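Long-range contact in predicted ATPase of the ABC class (Vibrio vulnificus, PDB 5D6A), which probably binds and hydrolyses ATP as an ATPase of the ABC class, and is captured here with the non-hydrolysable analogue AMP-PNP: residues P257-K271 and Y415-Y428. Sequence-based numbering, arbitrary orientation.
Sequences PKGITLIVGGGFHGK and YLDVADNVIQMHDY. With ANP (phosphoaminophosphonic acid-adenylate ester), chain C.
With CG anti to the carbonyl carbon (chi1 -59°), L262 directs CD1 to A419 CB, 3.6 Å away, and to CD2 of L416, whose side chain crosses that of L262 at about a right angle. M425, a selenomethionine, folds instead at chi2 and chi3, and its CE comes to rest 3.5 Å from G270 O. Strands 260-264 and 421-425, which carry these side chains, run parallel, with bonds from I423 N to L262 O (2.8 Å) and from V264 N to I423 O (2.7 Å). At the start of the pair D420 OD1 accepts a hydrogen bond from I260 N, which lies above the carboxylate plane, and also forms a salt bridge with R398. The first strand leads through 265-270 into helix 271-280, the strand-loop-helix of a Walker A P-loop, as expected for an ABC ATPase. K271 bends so that NZ reaches both G266 O and ANP O1B (3.0 Å), the latter also bonded by K271 N, while F268 N donates to ANP O2B (2.7 Å). Y428, beyond the second strand, lays one ring face over the adenine, with ANP C4 3.5 Å above the Y428 ring plane, offset toward its rim; the F268 ring covers ribose C4' and meets F332 of the second subunit edge-to-face.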
loop_
_atom_site.group_PDB
_atom_site.type_symbol
_atom_site.label_atom_id
_atom_site.label_comp_id
_atom_site.label_asym_id
_atom_site.label_seq_id
_atom_site.Cartn_x
_atom_site.Cartn_y
_atom_site.Cartn_z
ATOM N N PRO A 257 -11.199 0.268 -30.540
ATOM C CA PRO A 257 -10.889 -0.910 -31.342
ATOM C C PRO A 257 -9.630 -1.640 -30.901
ATOM O O PRO A 257 -8.865 -1.123 -30.089
ATOM C CB PRO A 257 -10.699 -0.332 -32.747
ATOM C CG PRO A 257 -10.206 1.052 -32.513
ATOM C CD PRO A 257 -10.845 1.519 -31.238
ATOM N N LYS A 258 -9.429 -2.838 -31.440
ATOM C CA LYS A 258 -8.247 -3.632 -31.129
ATOM C C LYS A 258 -6.988 -2.912 -31.594
ATOM O O LYS A 258 -7.053 -1.949 -32.360
ATOM C CB LYS A 258 -8.324 -5.003 -31.798
ATOM C CG LYS A 258 -9.428 -5.908 -31.278
ATOM C CD LYS A 258 -9.433 -7.220 -32.047
ATOM C CE LYS A 258 -10.506 -8.174 -31.551
ATOM N NZ LYS A 258 -10.548 -9.420 -32.368
ATOM N N GLY A 259 -5.842 -3.389 -31.129
ATOM C CA GLY A 259 -4.566 -2.791 -31.480
ATOM C C GLY A 259 -4.108 -1.822 -30.413
ATOM O O GLY A 259 -4.546 -1.894 -29.268
ATOM N N ILE A 260 -3.230 -0.904 -30.799
ATOM C CA ILE A 260 -2.678 0.076 -29.877
ATOM C C ILE A 260 -3.514 1.352 -29.870
ATOM O O ILE A 260 -3.793 1.919 -30.922
ATOM C CB ILE A 260 -1.224 0.421 -30.253
ATOM C CG1 ILE A 260 -0.383 -0.863 -30.321
ATOM C CG2 ILE A 260 -0.632 1.411 -29.255
ATOM C CD1 ILE A 260 1.039 -0.647 -30.792
ATOM N N THR A 261 -3.903 1.792 -28.677
ATOM C CA THR A 261 -4.695 3.005 -28.511
ATOM C C THR A 261 -4.031 3.913 -27.479
ATOM O O THR A 261 -3.756 3.492 -26.354
ATOM C CB THR A 261 -6.129 2.684 -28.052
ATOM O OG1 THR A 261 -6.748 1.798 -28.992
ATOM C CG2 THR A 261 -6.962 3.959 -27.934
ATOM N N LEU A 262 -3.769 5.158 -27.864
ATOM C CA LEU A 262 -3.138 6.113 -26.965
ATOM C C LEU A 262 -4.150 7.101 -26.416
ATOM O O LEU A 262 -5.091 7.497 -27.109
ATOM C CB LEU A 262 -2.029 6.878 -27.687
ATOM C CG LEU A 262 -0.898 6.035 -28.269
ATOM C CD1 LEU A 262 0.127 6.941 -28.932
ATOM C CD2 LEU A 262 -0.249 5.180 -27.189
ATOM N N ILE A 263 -3.945 7.487 -25.162
ATOM C CA ILE A 263 -4.785 8.465 -24.485
ATOM C C ILE A 263 -3.863 9.611 -24.080
ATOM O O ILE A 263 -3.149 9.524 -23.084
ATOM C CB ILE A 263 -5.498 7.853 -23.263
ATOM C CG1 ILE A 263 -6.462 6.757 -23.728
ATOM C CG2 ILE A 263 -6.264 8.922 -22.492
ATOM C CD1 ILE A 263 -7.204 6.063 -22.605
ATOM N N VAL A 264 -3.878 10.676 -24.872
ATOM C CA VAL A 264 -3.004 11.821 -24.639
ATOM C C VAL A 264 -3.746 13.041 -24.100
ATOM O O VAL A 264 -4.949 12.993 -23.840
ATOM C CB VAL A 264 -2.270 12.212 -25.937
ATOM C CG1 VAL A 264 -1.449 11.037 -26.448
ATOM C CG2 VAL A 264 -3.248 12.681 -27.007
ATOM N N GLY A 265 -3.005 14.131 -23.930
ATOM C CA GLY A 265 -3.559 15.381 -23.430
ATOM C C GLY A 265 -2.691 15.954 -22.332
ATOM O O GLY A 265 -1.836 15.260 -21.778
ATOM N N GLY A 266 -2.908 17.228 -22.021
ATOM C CA GLY A 266 -2.158 17.903 -20.969
ATOM C C GLY A 266 -2.513 17.351 -19.601
ATOM O O GLY A 266 -3.388 16.487 -19.472
ATOM N N GLY A 267 -1.854 17.868 -18.571
ATOM C CA GLY A 267 -2.086 17.410 -17.209
ATOM C C GLY A 267 -3.396 17.875 -16.596
ATOM O O GLY A 267 -3.828 19.009 -16.804
ATOM N N PHE A 268 -4.023 16.973 -15.846
ATOM C CA PHE A 268 -5.274 17.234 -15.129
ATOM C C PHE A 268 -6.477 17.388 -16.074
ATOM O O PHE A 268 -7.396 18.159 -15.800
ATOM C CB PHE A 268 -5.112 18.465 -14.217
ATOM C CG PHE A 268 -6.022 18.463 -13.020
ATOM C CD1 PHE A 268 -5.688 17.722 -11.893
ATOM C CD2 PHE A 268 -7.191 19.209 -13.002
ATOM C CE1 PHE A 268 -6.510 17.711 -10.780
ATOM C CE2 PHE A 268 -8.017 19.203 -11.888
ATOM C CZ PHE A 268 -7.674 18.456 -10.775
ATOM N N HIS A 269 -6.471 16.634 -17.175
ATOM C CA HIS A 269 -7.567 16.678 -18.158
ATOM C C HIS A 269 -8.485 15.444 -18.154
ATOM O O HIS A 269 -9.518 15.454 -18.824
ATOM C CB HIS A 269 -7.020 16.944 -19.565
ATOM C CG HIS A 269 -6.548 18.349 -19.763
ATOM N ND1 HIS A 269 -5.266 18.754 -19.466
ATOM C CD2 HIS A 269 -7.194 19.450 -20.214
ATOM C CE1 HIS A 269 -5.138 20.041 -19.731
ATOM N NE2 HIS A 269 -6.294 20.488 -20.186
ATOM N N GLY A 270 -8.112 14.391 -17.425
ATOM C CA GLY A 270 -8.959 13.196 -17.318
ATOM C C GLY A 270 -8.481 11.923 -17.999
ATOM O O GLY A 270 -9.295 11.061 -18.319
ATOM N N LYS A 271 -7.173 11.788 -18.206
ATOM C CA LYS A 271 -6.621 10.604 -18.871
ATOM C C LYS A 271 -6.677 9.378 -17.968
ATOM O O LYS A 271 -7.135 8.318 -18.393
ATOM C CB LYS A 271 -5.183 10.848 -19.332
ATOM C CG LYS A 271 -5.023 12.042 -20.265
ATOM C CD LYS A 271 -3.590 12.208 -20.764
ATOM C CE LYS A 271 -2.598 12.536 -19.656
ATOM N NZ LYS A 271 -2.907 13.827 -18.983
ATOM N N TYR A 415 5.708 6.865 -29.533
ATOM C CA TYR A 415 4.644 5.861 -29.634
ATOM C C TYR A 415 3.605 6.240 -30.685
ATOM O O TYR A 415 2.925 5.372 -31.227
ATOM C CB TYR A 415 3.925 5.682 -28.296
ATOM C CG TYR A 415 4.619 4.783 -27.310
ATOM C CD1 TYR A 415 5.640 5.256 -26.498
ATOM C CD2 TYR A 415 4.227 3.459 -27.168
ATOM C CE1 TYR A 415 6.266 4.426 -25.583
ATOM C CE2 TYR A 415 4.843 2.623 -26.258
ATOM C CZ TYR A 415 5.861 3.109 -25.468
ATOM O OH TYR A 415 6.471 2.275 -24.563
ATOM N N LEU A 416 3.476 7.537 -30.959
ATOM C CA LEU A 416 2.504 8.040 -31.938
ATOM C C LEU A 416 2.647 7.385 -33.308
ATOM O O LEU A 416 1.682 7.304 -34.071
ATOM C CB LEU A 416 2.655 9.555 -32.106
ATOM C CG LEU A 416 2.418 10.431 -30.878
ATOM C CD1 LEU A 416 2.726 11.883 -31.213
ATOM C CD2 LEU A 416 0.993 10.277 -30.368
ATOM N N ASP A 417 3.856 6.924 -33.609
ATOM C CA ASP A 417 4.149 6.305 -34.891
ATOM C C ASP A 417 3.454 4.952 -35.063
ATOM O O ASP A 417 2.807 4.709 -36.084
ATOM C CB ASP A 417 5.668 6.152 -35.042
ATOM C CG ASP A 417 6.093 5.816 -36.461
ATOM O OD1 ASP A 417 5.262 5.902 -37.392
ATOM O OD2 ASP A 417 7.282 5.484 -36.647
ATOM N N VAL A 418 3.568 4.089 -34.057
ATOM C CA VAL A 418 2.989 2.739 -34.130
ATOM C C VAL A 418 1.521 2.637 -33.668
ATOM O O VAL A 418 0.889 1.595 -33.842
ATOM C CB VAL A 418 3.850 1.727 -33.328
ATOM C CG1 VAL A 418 3.717 1.958 -31.824
ATOM C CG2 VAL A 418 3.478 0.291 -33.681
ATOM N N ALA A 419 0.974 3.708 -33.100
ATOM C CA ALA A 419 -0.407 3.685 -32.604
ATOM C C ALA A 419 -1.441 3.629 -33.726
ATOM O O ALA A 419 -1.243 4.218 -34.783
ATOM C CB ALA A 419 -0.668 4.898 -31.725
ATOM N N ASP A 420 -2.540 2.914 -33.483
ATOM C CA ASP A 420 -3.632 2.810 -34.454
ATOM C C ASP A 420 -4.557 4.005 -34.282
ATOM O O ASP A 420 -4.922 4.661 -35.259
ATOM C CB ASP A 420 -4.451 1.528 -34.264
ATOM C CG ASP A 420 -3.610 0.269 -34.344
ATOM O OD1 ASP A 420 -2.627 0.161 -33.582
ATOM O OD2 ASP A 420 -3.957 -0.633 -35.138
ATOM N N ASN A 421 -4.953 4.266 -33.035
ATOM C CA ASN A 421 -5.831 5.389 -32.713
ATOM C C ASN A 421 -5.278 6.223 -31.558
ATOM O O ASN A 421 -4.622 5.692 -30.660
ATOM C CB ASN A 421 -7.238 4.897 -32.366
ATOM C CG ASN A 421 -7.849 4.055 -33.467
ATOM O OD1 ASN A 421 -7.274 3.052 -33.886
ATOM N ND2 ASN A 421 -9.036 4.439 -33.918
ATOM N N VAL A 422 -5.546 7.528 -31.588
ATOM C CA VAL A 422 -5.076 8.441 -30.546
ATOM C C VAL A 422 -6.224 9.315 -30.040
ATOM O O VAL A 422 -6.840 10.054 -30.808
ATOM C CB VAL A 422 -3.935 9.341 -31.057
ATOM C CG1 VAL A 422 -3.429 10.244 -29.942
ATOM C CG2 VAL A 422 -2.798 8.492 -31.605
ATOM N N ILE A 423 -6.493 9.224 -28.741
ATOM C CA ILE A 423 -7.561 9.984 -28.104
ATOM C C ILE A 423 -6.978 11.097 -27.243
ATOM O O ILE A 423 -6.038 10.868 -26.486
ATOM C CB ILE A 423 -8.427 9.071 -27.218
ATOM C CG1 ILE A 423 -9.095 7.996 -28.081
ATOM C CG2 ILE A 423 -9.473 9.887 -26.468
ATOM C CD1 ILE A 423 -9.830 6.935 -27.291
ATOM N N GLN A 424 -7.537 12.300 -27.358
ATOM C CA GLN A 424 -7.062 13.431 -26.575
ATOM C C GLN A 424 -8.126 13.874 -25.582
ATOM O O GLN A 424 -9.282 14.079 -25.953
ATOM C CB GLN A 424 -6.694 14.607 -27.480
ATOM C CG GLN A 424 -6.053 15.773 -26.733
ATOM C CD GLN A 424 -5.800 16.982 -27.612
ATOM O OE1 GLN A 424 -6.326 17.081 -28.714
ATOM N NE2 GLN A 424 -5.004 17.919 -27.114
HETATM N N MSE A 425 -7.730 14.016 -24.319
HETATM C CA MSE A 425 -8.635 14.481 -23.277
HETATM C C MSE A 425 -8.433 15.966 -23.145
HETATM O O MSE A 425 -7.299 16.444 -23.056
HETATM C CB MSE A 425 -8.359 13.791 -21.944
HETATM C CG MSE A 425 -8.596 12.282 -22.005
HETATM SE SE MSE A 425 -10.439 11.872 -22.568
HETATM C CE MSE A 425 -11.379 12.306 -20.893
ATOM N N HIS A 426 -9.535 16.706 -23.144
ATOM C CA HIS A 426 -9.505 18.156 -23.028
ATOM C C HIS A 426 -10.770 18.587 -22.312
ATOM O O HIS A 426 -11.864 18.290 -22.770
ATOM C CB HIS A 426 -9.437 18.782 -24.421
ATOM C CG HIS A 426 -9.509 20.276 -24.421
ATOM N ND1 HIS A 426 -8.390 21.076 -24.334
ATOM C CD2 HIS A 426 -10.567 21.115 -24.507
ATOM C CE1 HIS A 426 -8.757 22.344 -24.363
ATOM N NE2 HIS A 426 -10.073 22.397 -24.466
ATOM N N ASP A 427 -10.622 19.293 -21.193
ATOM C CA ASP A 427 -11.780 19.713 -20.398
ATOM C C ASP A 427 -12.748 18.554 -20.130
ATOM O O ASP A 427 -13.965 18.738 -20.078
ATOM C CB ASP A 427 -12.497 20.897 -21.058
ATOM C CG ASP A 427 -11.688 22.187 -20.992
ATOM O OD1 ASP A 427 -10.579 22.180 -20.418
ATOM O OD2 ASP A 427 -12.171 23.217 -21.508
ATOM N N TYR A 428 -12.174 17.363 -19.968
ATOM C CA TYR A 428 -12.911 16.129 -19.661
ATOM C C TYR A 428 -13.865 15.655 -20.765
ATOM O O TYR A 428 -15.017 15.307 -20.504
ATOM C CB TYR A 428 -13.647 16.264 -18.322
ATOM C CG TYR A 428 -12.781 16.873 -17.244
ATOM C CD1 TYR A 428 -11.667 16.198 -16.760
ATOM C CD2 TYR A 428 -13.074 18.123 -16.708
ATOM C CE1 TYR A 428 -10.863 16.752 -15.781
ATOM C CE2 TYR A 428 -12.279 18.682 -15.724
ATOM C CZ TYR A 428 -11.175 17.992 -15.264
ATOM O OH TYR A 428 -10.380 18.541 -14.289
HETATM P PG ANP C . -2.635 10.989 -15.508
HETATM O O1G ANP C . -3.162 9.843 -16.334
HETATM O O2G ANP C . -1.932 10.552 -14.243
HETATM O O3G ANP C . -1.873 11.994 -16.338
HETATM P PB ANP C . -4.683 13.260 -15.727
HETATM O O1B ANP C . -5.052 12.913 -17.138
HETATM O O2B ANP C . -3.653 14.347 -15.520
HETATM N N3B ANP C . -4.075 11.815 -14.937
HETATM P PA ANP C . -6.843 12.845 -13.961
HETATM O O1A ANP C . -7.960 12.105 -14.647
HETATM O O2A ANP C . -5.848 12.064 -13.139
HETATM O O3A ANP C . -6.054 13.745 -15.036
HETATM O "O5'" ANP C . -7.478 13.963 -13.002
HETATM C "C5'" ANP C . -8.440 14.883 -13.498
HETATM C "C4'" ANP C . -9.278 15.427 -12.349
HETATM O "O4'" ANP C . -10.522 15.898 -12.873
HETATM C "C3'" ANP C . -9.618 14.377 -11.300
HETATM O "O3'" ANP C . -9.620 14.968 -9.993
HETATM C "C2'" ANP C . -10.998 13.892 -11.684
HETATM O "O2'" ANP C . -11.779 13.545 -10.535
HETATM C "C1'" ANP C . -11.602 15.061 -12.456
HETATM N N9 ANP C . -12.370 14.605 -13.640
HETATM C C8 ANP C . -11.980 13.693 -14.557
HETATM N N7 ANP C . -12.945 13.525 -15.498
HETATM C C5 ANP C . -13.967 14.342 -15.188
HETATM C C6 ANP C . -15.295 14.661 -15.761
HETATM N N6 ANP C . -15.727 14.052 -16.888
HETATM N N1 ANP C . -16.058 15.578 -15.122
HETATM C C2 ANP C . -15.641 16.196 -13.996
HETATM N N3 ANP C . -14.443 15.946 -13.428
HETATM C C4 ANP C . -13.581 15.050 -13.966
#